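Local atomic coordinates of putative uncharacterized protein (Actinomyces odontolyticus, PDB entry 3UP9), a protein that probably binds L-methionine as a lipid-anchored substrate-binding protein of the NlpA lipoprotein family, delivering it for uptake into the cell. Residues P15-H18 with A19-T23; L22-N26 with D27-A31; E123-T127 with Q128-S132. All coordinates share one frame; numbering follows the deposited sequence.

Contact 1 of 3, residues P15-H18 with A19-T23; sequences PSPH and AKILT
The imidazole of His18 hangs from a CB that lies 3.1 Å from Ala19 N, and Pro17 CG lies over one face of the ring, 3.9 Å above its plane and offset toward the rim. His18 CG stands anti to its own carbonyl carbon (chi1 -50°), which sets the ring in the ligand pocket, where it touches the bound selenomethionine, meets the ring of Phe61 edge-to-face and is hydrogen-bonded through NE2 to Asn202.

This is the first part of helix 15-28. Proline suits Pro15 and Pro17, because the opening turn of a helix needs few backbone N-H donors, and the peptide bond before Pro17 is cis. Lys20 N reaches back five residues to Pro15 O through a weak bond, in keeping with a wider pi-type turn. Regular geometry then takes over: Ile21 N bonds Pro17 O at 2.9 Å, nearly straight at 166°, and Leu22 N bonds His18 O at 3.0 Å.

Ile21 lays CG1 3.3 Å from Pro17 O and brings CD1 to 3.8 Å from Pro17 CB, a branched apolar residue beside an apolar ring. With an alanine here CG1 and CD1 are gone, and a gap is likely to open between Pro17 CB and helix 226-235. Thr23 OG1 donates to Ala19 O at 2.8 Å from above the carbonyl plane, so the hydroxyl is satisfied by its own helix. Ser16 OG, hydrogen-bonded to Gln179, also touches Lys20 CD.

Around the helix, Ile21 packs on Val228 and Ile232 of helix 226-235, Leu22 on Val11 and Ala13 of strand 7-13, and Ala19 on Glu41 of strand 35-41.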
loop_
_atom_site.group_PDB
_atom_site.type_symbol
_atom_site.label_atom_id
_atom_site.label_comp_id
_atom_site.label_asym_id
_atom_site.label_seq_id
_atom_site.Cartn_x
_atom_site.Cartn_y
_atom_site.Cartn_z
ATOM N N PRO A 15 -7.949 -2.123 5.683
ATOM C CA PRO A 15 -8.653 -1.327 6.735
ATOM C C PRO A 15 -8.109 0.072 7.026
ATOM O O PRO A 15 -8.900 0.986 7.256
ATOM C CB PRO A 15 -8.524 -2.185 7.969
ATOM C CG PRO A 15 -8.278 -3.548 7.456
ATOM C CD PRO A 15 -7.594 -3.460 6.143
ATOM N N SER A 16 -6.782 0.231 7.077
ATOM C CA SER A 16 -6.194 1.538 7.424
ATOM C C SER A 16 -5.046 1.834 6.493
ATOM O O SER A 16 -4.163 1.015 6.336
ATOM C CB SER A 16 -5.733 1.580 8.879
ATOM O OG SER A 16 -5.443 2.904 9.232
ATOM N N PRO A 17 -5.042 3.007 5.866
ATOM C CA PRO A 17 -6.001 4.129 5.906
ATOM C C PRO A 17 -7.306 3.990 5.079
ATOM O O PRO A 17 -8.271 4.765 5.297
ATOM C CB PRO A 17 -5.179 5.305 5.348
ATOM C CG PRO A 17 -4.209 4.659 4.409
ATOM C CD PRO A 17 -3.854 3.334 5.047
ATOM N N HIS A 18 -7.323 3.049 4.140
ATOM C CA HIS A 18 -8.279 3.107 3.045
ATOM C C HIS A 18 -9.712 3.004 3.518
ATOM O O HIS A 18 -10.505 3.872 3.204
ATOM C CB HIS A 18 -7.957 2.041 1.987
ATOM C CG HIS A 18 -6.515 2.042 1.552
ATOM N ND1 HIS A 18 -5.555 1.513 2.300
ATOM C CD2 HIS A 18 -5.894 2.560 0.408
ATOM C CE1 HIS A 18 -4.368 1.694 1.668
ATOM N NE2 HIS A 18 -4.586 2.346 0.526
ATOM N N ALA A 19 -10.066 1.973 4.277
ATOM C CA ALA A 19 -11.450 1.881 4.761
ATOM C C ALA A 19 -11.801 3.046 5.665
ATOM O O ALA A 19 -12.915 3.528 5.606
ATOM C CB ALA A 19 -11.791 0.535 5.410
ATOM N N LYS A 20 -10.879 3.536 6.480
ATOM C CA LYS A 20 -11.186 4.736 7.303
ATOM C C LYS A 20 -11.519 5.992 6.450
ATOM O O LYS A 20 -12.459 6.731 6.733
ATOM C CB LYS A 20 -10.036 5.049 8.268
ATOM C CG LYS A 20 -9.779 3.971 9.282
ATOM C CD LYS A 20 -8.843 4.405 10.409
ATOM C CE LYS A 20 -8.915 3.497 11.657
ATOM N NZ LYS A 20 -9.694 3.982 12.859
ATOM N N ILE A 21 -10.729 6.249 5.424
ATOM C CA ILE A 21 -10.944 7.377 4.499
ATOM C C ILE A 21 -12.307 7.193 3.837
ATOM O O ILE A 21 -13.092 8.132 3.767
ATOM C CB ILE A 21 -9.830 7.464 3.413
ATOM C CG1 ILE A 21 -8.466 7.789 4.025
ATOM C CG2 ILE A 21 -10.151 8.485 2.347
ATOM C CD1 ILE A 21 -7.326 7.477 3.031
ATOM N N LEU A 22 -12.611 5.970 3.392
ATOM C CA LEU A 22 -13.914 5.694 2.732
ATOM C C LEU A 22 -15.095 5.854 3.700
ATOM O O LEU A 22 -16.174 6.200 3.260
ATOM C CB LEU A 22 -13.974 4.319 2.064
ATOM C CG LEU A 22 -13.055 4.026 0.879
ATOM C CD1 LEU A 22 -13.221 2.558 0.518
ATOM C CD2 LEU A 22 -13.336 4.979 -0.289
ATOM N N THR A 23 -14.858 5.658 5.004
ATOM C CA THR A 23 -15.906 5.713 6.001
ATOM C C THR A 23 -16.160 7.224 6.293
ATOM O O THR A 23 -17.320 7.638 6.325
ATOM C CB THR A 23 -15.557 4.870 7.236
ATOM O OG1 THR A 23 -15.435 3.496 6.841
ATOM C CG2 THR A 23 -16.632 4.973 8.346
#

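Contact 2 of 3, residues L22-N26 with D27-A31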
loop_
_atom_site.group_PDB
_atom_site.type_symbol
_atom_site.label_atom_id
_atom_site.label_comp_id
_atom_site.label_asym_id
_atom_site.label_seq_id
_atom_site.Cartn_x
_atom_site.Cartn_y
_atom_site.Cartn_z
ATOM N N LEU A 22 -12.611 5.970 3.392
ATOM C CA LEU A 22 -13.914 5.694 2.732
ATOM C C LEU A 22 -15.095 5.854 3.700
ATOM O O LEU A 22 -16.174 6.200 3.260
ATOM C CB LEU A 22 -13.974 4.319 2.064
ATOM C CG LEU A 22 -13.055 4.026 0.879
ATOM C CD1 LEU A 22 -13.221 2.558 0.518
ATOM C CD2 LEU A 22 -13.336 4.979 -0.289
ATOM N N THR A 23 -14.858 5.658 5.004
ATOM C CA THR A 23 -15.906 5.713 6.001
ATOM C C THR A 23 -16.160 7.224 6.293
ATOM O O THR A 23 -17.320 7.638 6.325
ATOM C CB THR A 23 -15.557 4.870 7.236
ATOM O OG1 THR A 23 -15.435 3.496 6.841
ATOM C CG2 THR A 23 -16.632 4.973 8.346
ATOM N N TYR A 24 -15.094 8.035 6.395
ATOM C CA TYR A 24 -15.260 9.475 6.485
ATOM C C TYR A 24 -16.131 9.979 5.318
ATOM O O TYR A 24 -17.122 10.678 5.517
ATOM C CB TYR A 24 -13.914 10.216 6.552
ATOM C CG TYR A 24 -14.108 11.685 6.380
ATOM C CD1 TYR A 24 -14.569 12.465 7.413
ATOM C CD2 TYR A 24 -13.948 12.266 5.157
ATOM C CE1 TYR A 24 -14.762 13.833 7.249
ATOM C CE2 TYR A 24 -14.183 13.600 4.961
ATOM C CZ TYR A 24 -14.565 14.387 6.002
ATOM O OH TYR A 24 -14.808 15.721 5.764
ATOM N N ILE A 25 -15.787 9.564 4.109
ATOM C CA ILE A 25 -16.542 9.976 2.920
ATOM C C ILE A 25 -17.999 9.500 3.027
ATOM O O ILE A 25 -18.940 10.239 2.847
ATOM C CB ILE A 25 -15.922 9.444 1.605
ATOM C CG1 ILE A 25 -14.592 10.136 1.331
ATOM C CG2 ILE A 25 -16.893 9.603 0.442
ATOM C CD1 ILE A 25 -13.739 9.526 0.220
ATOM N N ASN A 26 -18.189 8.240 3.330
ATOM C CA ASN A 26 -19.538 7.758 3.465
ATOM C C ASN A 26 -20.391 8.536 4.468
ATOM O O ASN A 26 -21.557 8.817 4.246
ATOM C CB ASN A 26 -19.519 6.265 3.827
ATOM C CG ASN A 26 -20.794 5.580 3.423
ATOM O OD1 ASN A 26 -21.320 5.850 2.336
ATOM N ND2 ASN A 26 -21.304 4.708 4.287
ATOM N N ASP A 27 -19.819 8.851 5.601
ATOM C CA ASP A 27 -20.607 9.383 6.687
ATOM C C ASP A 27 -20.740 10.881 6.534
ATOM O O ASP A 27 -21.635 11.464 7.123
ATOM C CB ASP A 27 -19.934 9.109 8.038
ATOM C CG ASP A 27 -19.888 7.607 8.423
ATOM O OD1 ASP A 27 -20.573 6.742 7.833
ATOM O OD2 ASP A 27 -19.163 7.326 9.397
ATOM N N ASN A 28 -19.810 11.515 5.806
ATOM C CA ASN A 28 -19.800 12.981 5.749
ATOM C C ASN A 28 -20.151 13.609 4.401
ATOM O O ASN A 28 -20.791 14.680 4.371
ATOM C CB ASN A 28 -18.473 13.509 6.295
ATOM C CG ASN A 28 -18.356 13.284 7.763
ATOM O OD1 ASN A 28 -18.872 14.041 8.539
ATOM N ND2 ASN A 28 -17.743 12.219 8.145
ATOM N N LEU A 29 -19.783 12.924 3.312
ATOM C CA LEU A 29 -19.822 13.492 1.931
ATOM C C LEU A 29 -20.711 12.740 0.901
ATOM O O LEU A 29 -21.184 13.321 -0.054
ATOM C CB LEU A 29 -18.388 13.623 1.383
ATOM C CG LEU A 29 -17.323 14.382 2.217
ATOM C CD1 LEU A 29 -15.950 14.366 1.502
ATOM C CD2 LEU A 29 -17.839 15.799 2.583
ATOM N N ALA A 30 -20.948 11.448 1.074
ATOM C CA ALA A 30 -21.566 10.663 0.008
ATOM C C ALA A 30 -22.983 11.088 -0.267
ATOM O O ALA A 30 -23.340 11.217 -1.432
ATOM C CB ALA A 30 -21.487 9.161 0.269
ATOM N N ALA A 31 -23.776 11.315 0.784
ATOM C CA ALA A 31 -25.192 11.749 0.660
ATOM C C ALA A 31 -25.382 13.020 -0.197
ATOM O O ALA A 31 -26.296 13.075 -1.005
ATOM C CB ALA A 31 -25.864 11.913 2.057
HETATM O O HOH W 1 -20.799 4.034 6.979
HETATM O O HOH W 2 -23.157 11.214 3.584
#
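Tyr24 O is gripped twice by Asn28: the backbone N bonds it at 2.8 Å, and the side-chain ND2 comes in the carbonyl plane onto a lone pair at 3.1 Å. This is the C-terminal end of helix 15-28, and Leu29 is the first residue to leave helical backbone angles. Asparagine suits such a place, since its amide can take up a carbonyl of the last turn. At the next residue, Ile25 O accepts from Leu29 N and Ala30 N, which reach it from opposite faces of its plane; the bond to Ala30 N spans five residues and marks the widening of the final turn.

The Tyr24 ring, with CG anti to the backbone N (chi1 169°), carries Asn28 CB over one face, 3.8 Å above its plane, in a CH-pi contact. The amide and ring planes are 23° apart, and Asn28 ND2 lies 3.3 Å from Tyr24 CD1. Leu29 CD1 touches Tyr24 CE2 at 4.0 Å, and the ring of Tyr231 also stacks on Tyr24.

Asn26 OD1 is bonded to Leu37 N, while its ND2 shares a water with Asp27 OD1. A second water donates to Asn26 O and accepts from Ala31 N at 2.9 Å.

Contact 3 of 3, residues E123-T127 with Q128-S132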
loop_
_atom_site.group_PDB
_atom_site.type_symbol
_atom_site.label_atom_id
_atom_site.label_comp_id
_atom_site.label_asym_id
_atom_site.label_seq_id
_atom_site.Cartn_x
_atom_site.Cartn_y
_atom_site.Cartn_z
ATOM N N GLU A 123 14.627 -1.690 -3.351
ATOM C CA GLU A 123 15.140 -0.315 -3.621
ATOM C C GLU A 123 15.459 0.435 -2.304
ATOM O O GLU A 123 16.457 1.153 -2.193
ATOM C CB GLU A 123 14.114 0.549 -4.369
ATOM C CG GLU A 123 13.431 -0.049 -5.585
ATOM C CD GLU A 123 14.329 -0.205 -6.772
ATOM O OE1 GLU A 123 15.521 0.171 -6.642
ATOM O OE2 GLU A 123 13.835 -0.700 -7.830
ATOM N N LEU A 124 14.544 0.312 -1.341
ATOM C CA LEU A 124 14.669 1.004 -0.087
ATOM C C LEU A 124 15.944 0.533 0.561
ATOM O O LEU A 124 16.690 1.367 1.063
ATOM C CB LEU A 124 13.456 0.743 0.842
ATOM C CG LEU A 124 13.549 1.423 2.203
ATOM C CD1 LEU A 124 13.604 2.936 1.949
ATOM C CD2 LEU A 124 12.361 1.006 3.053
ATOM N N LEU A 125 16.198 -0.791 0.540
ATOM C CA LEU A 125 17.420 -1.338 1.124
ATOM C C LEU A 125 18.676 -0.886 0.338
ATOM O O LEU A 125 19.705 -0.643 0.960
ATOM C CB LEU A 125 17.328 -2.876 1.336
ATOM C CG LEU A 125 16.184 -3.394 2.280
ATOM C CD1 LEU A 125 16.019 -4.910 2.266
ATOM C CD2 LEU A 125 16.358 -2.890 3.696
ATOM N N ALA A 126 18.595 -0.764 -1.000
ATOM C CA ALA A 126 19.679 -0.165 -1.806
ATOM C C ALA A 126 20.035 1.239 -1.330
ATOM O O ALA A 126 21.191 1.567 -1.347
ATOM C CB ALA A 126 19.337 -0.127 -3.290
ATOM N N THR A 127 19.074 2.070 -0.904
ATOM C CA THR A 127 19.415 3.459 -0.484
ATOM C C THR A 127 20.270 3.418 0.757
ATOM O O THR A 127 20.965 4.366 1.021
ATOM C CB THR A 127 18.181 4.368 -0.156
ATOM O OG1 THR A 127 17.420 3.825 0.962
ATOM C CG2 THR A 127 17.286 4.557 -1.401
ATOM N N GLN A 128 20.156 2.333 1.542
ATOM C CA GLN A 128 20.963 2.085 2.752
ATOM C C GLN A 128 22.302 1.318 2.522
ATOM O O GLN A 128 22.968 0.987 3.485
ATOM C CB GLN A 128 20.122 1.330 3.846
ATOM C CG GLN A 128 18.778 1.948 4.258
ATOM C CD GLN A 128 18.919 3.409 4.575
ATOM O OE1 GLN A 128 19.552 3.768 5.556
ATOM N NE2 GLN A 128 18.417 4.263 3.692
ATOM N N GLY A 129 22.693 1.059 1.282
ATOM C CA GLY A 129 23.946 0.373 0.989
ATOM C C GLY A 129 23.952 -1.125 1.270
ATOM O O GLY A 129 25.007 -1.733 1.256
ATOM N N LEU A 130 22.774 -1.739 1.488
ATOM C CA LEU A 130 22.664 -3.145 1.931
ATOM C C LEU A 130 22.529 -4.149 0.778
ATOM O O LEU A 130 22.944 -5.294 0.913
ATOM C CB LEU A 130 21.519 -3.296 2.953
ATOM C CG LEU A 130 21.398 -4.584 3.780
ATOM C CD1 LEU A 130 22.577 -4.646 4.715
ATOM C CD2 LEU A 130 20.094 -4.668 4.586
ATOM N N VAL A 131 21.922 -3.741 -0.334
ATOM C CA VAL A 131 21.956 -4.518 -1.566
ATOM C C VAL A 131 22.351 -3.630 -2.778
ATOM O O VAL A 131 22.202 -2.400 -2.809
ATOM C CB VAL A 131 20.604 -5.250 -1.840
ATOM C CG1 VAL A 131 20.172 -6.092 -0.634
ATOM C CG2 VAL A 131 19.503 -4.258 -2.239
ATOM N N SER A 132 22.859 -4.275 -3.795
ATOM C CA SER A 132 23.192 -3.613 -5.057
ATOM C C SER A 132 22.181 -4.064 -6.130
ATOM O O SER A 132 21.941 -5.272 -6.260
ATOM C CB SER A 132 24.611 -4.001 -5.423
ATOM O OG SER A 132 24.721 -4.018 -6.786
HETATM O O HOH W 3 23.254 -0.063 -2.659
#
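Thr127 and Gln128 set their side chains obliquely against each other, and the amide of Gln128 folds back so that NE2 bonds Thr127 OG1 at 2.9 Å, with the hydroxyl lying close to the amide plane. A bend at chi2 (-49°) makes this return possible. Thr127 OG1 sits between its backbone N and carbonyl carbon, from where it donates to Leu124 O at 2.6 Å; the hydroxyl thus accepts from one side chain and gives to the helix.

The backbone forms a Schellman motif closing helix 115-127. Gly129 N bonds Ala126 O at 3.1 Å, and Leu130 N makes a weak bond to Leu125 O. Gly129 has phi 74°, a conformation that a side chain would make costly, which is why glycine suits the place. The apolar pair expected of the motif is present: Leu125 CD2 meets Leu130 CD2 at 4.2 Å.

Val131, at the start of strand 131-132, directs CG2 alongside Leu125 CB and Ala126 CB, while its carbonyl oxygen lies 3.5 Å from Ala126 CA in a C-H...O contact. The small side chain of Ala126 is consistent with the close approach of the strand.

A water donates to both Ala126 O and Val131 O. Backbone bonds, this water and the Thr127-Gln128 pair thus occupy polar acceptors at the helix end, while Leu125, Leu130 and Val131 pack on Phe151 and Phe153 of strand 151-156.

In the fold
Contacts 1 and 2 are successive stretches of helix 15-28, sharing Leu22 and Thr23, with centres 11 Å apart. Contact 1 is buried and gives His18 to the ligand pocket; contact 2, farther from the chain's centre, is partly buried and relies on asparagines and waters. Contact 3, also partly buried, lies on the opposite side of the chain's centre, its centre about 31 Å from that of contact 1, and flanks the five-stranded sheet rather than the one holding strands 7-13 and 35-41. Contacts 2 and 3 both finish a helix, yet differently: an asparagine amide and a widened turn in the first, a glycine and an apolar leucine pair in the second.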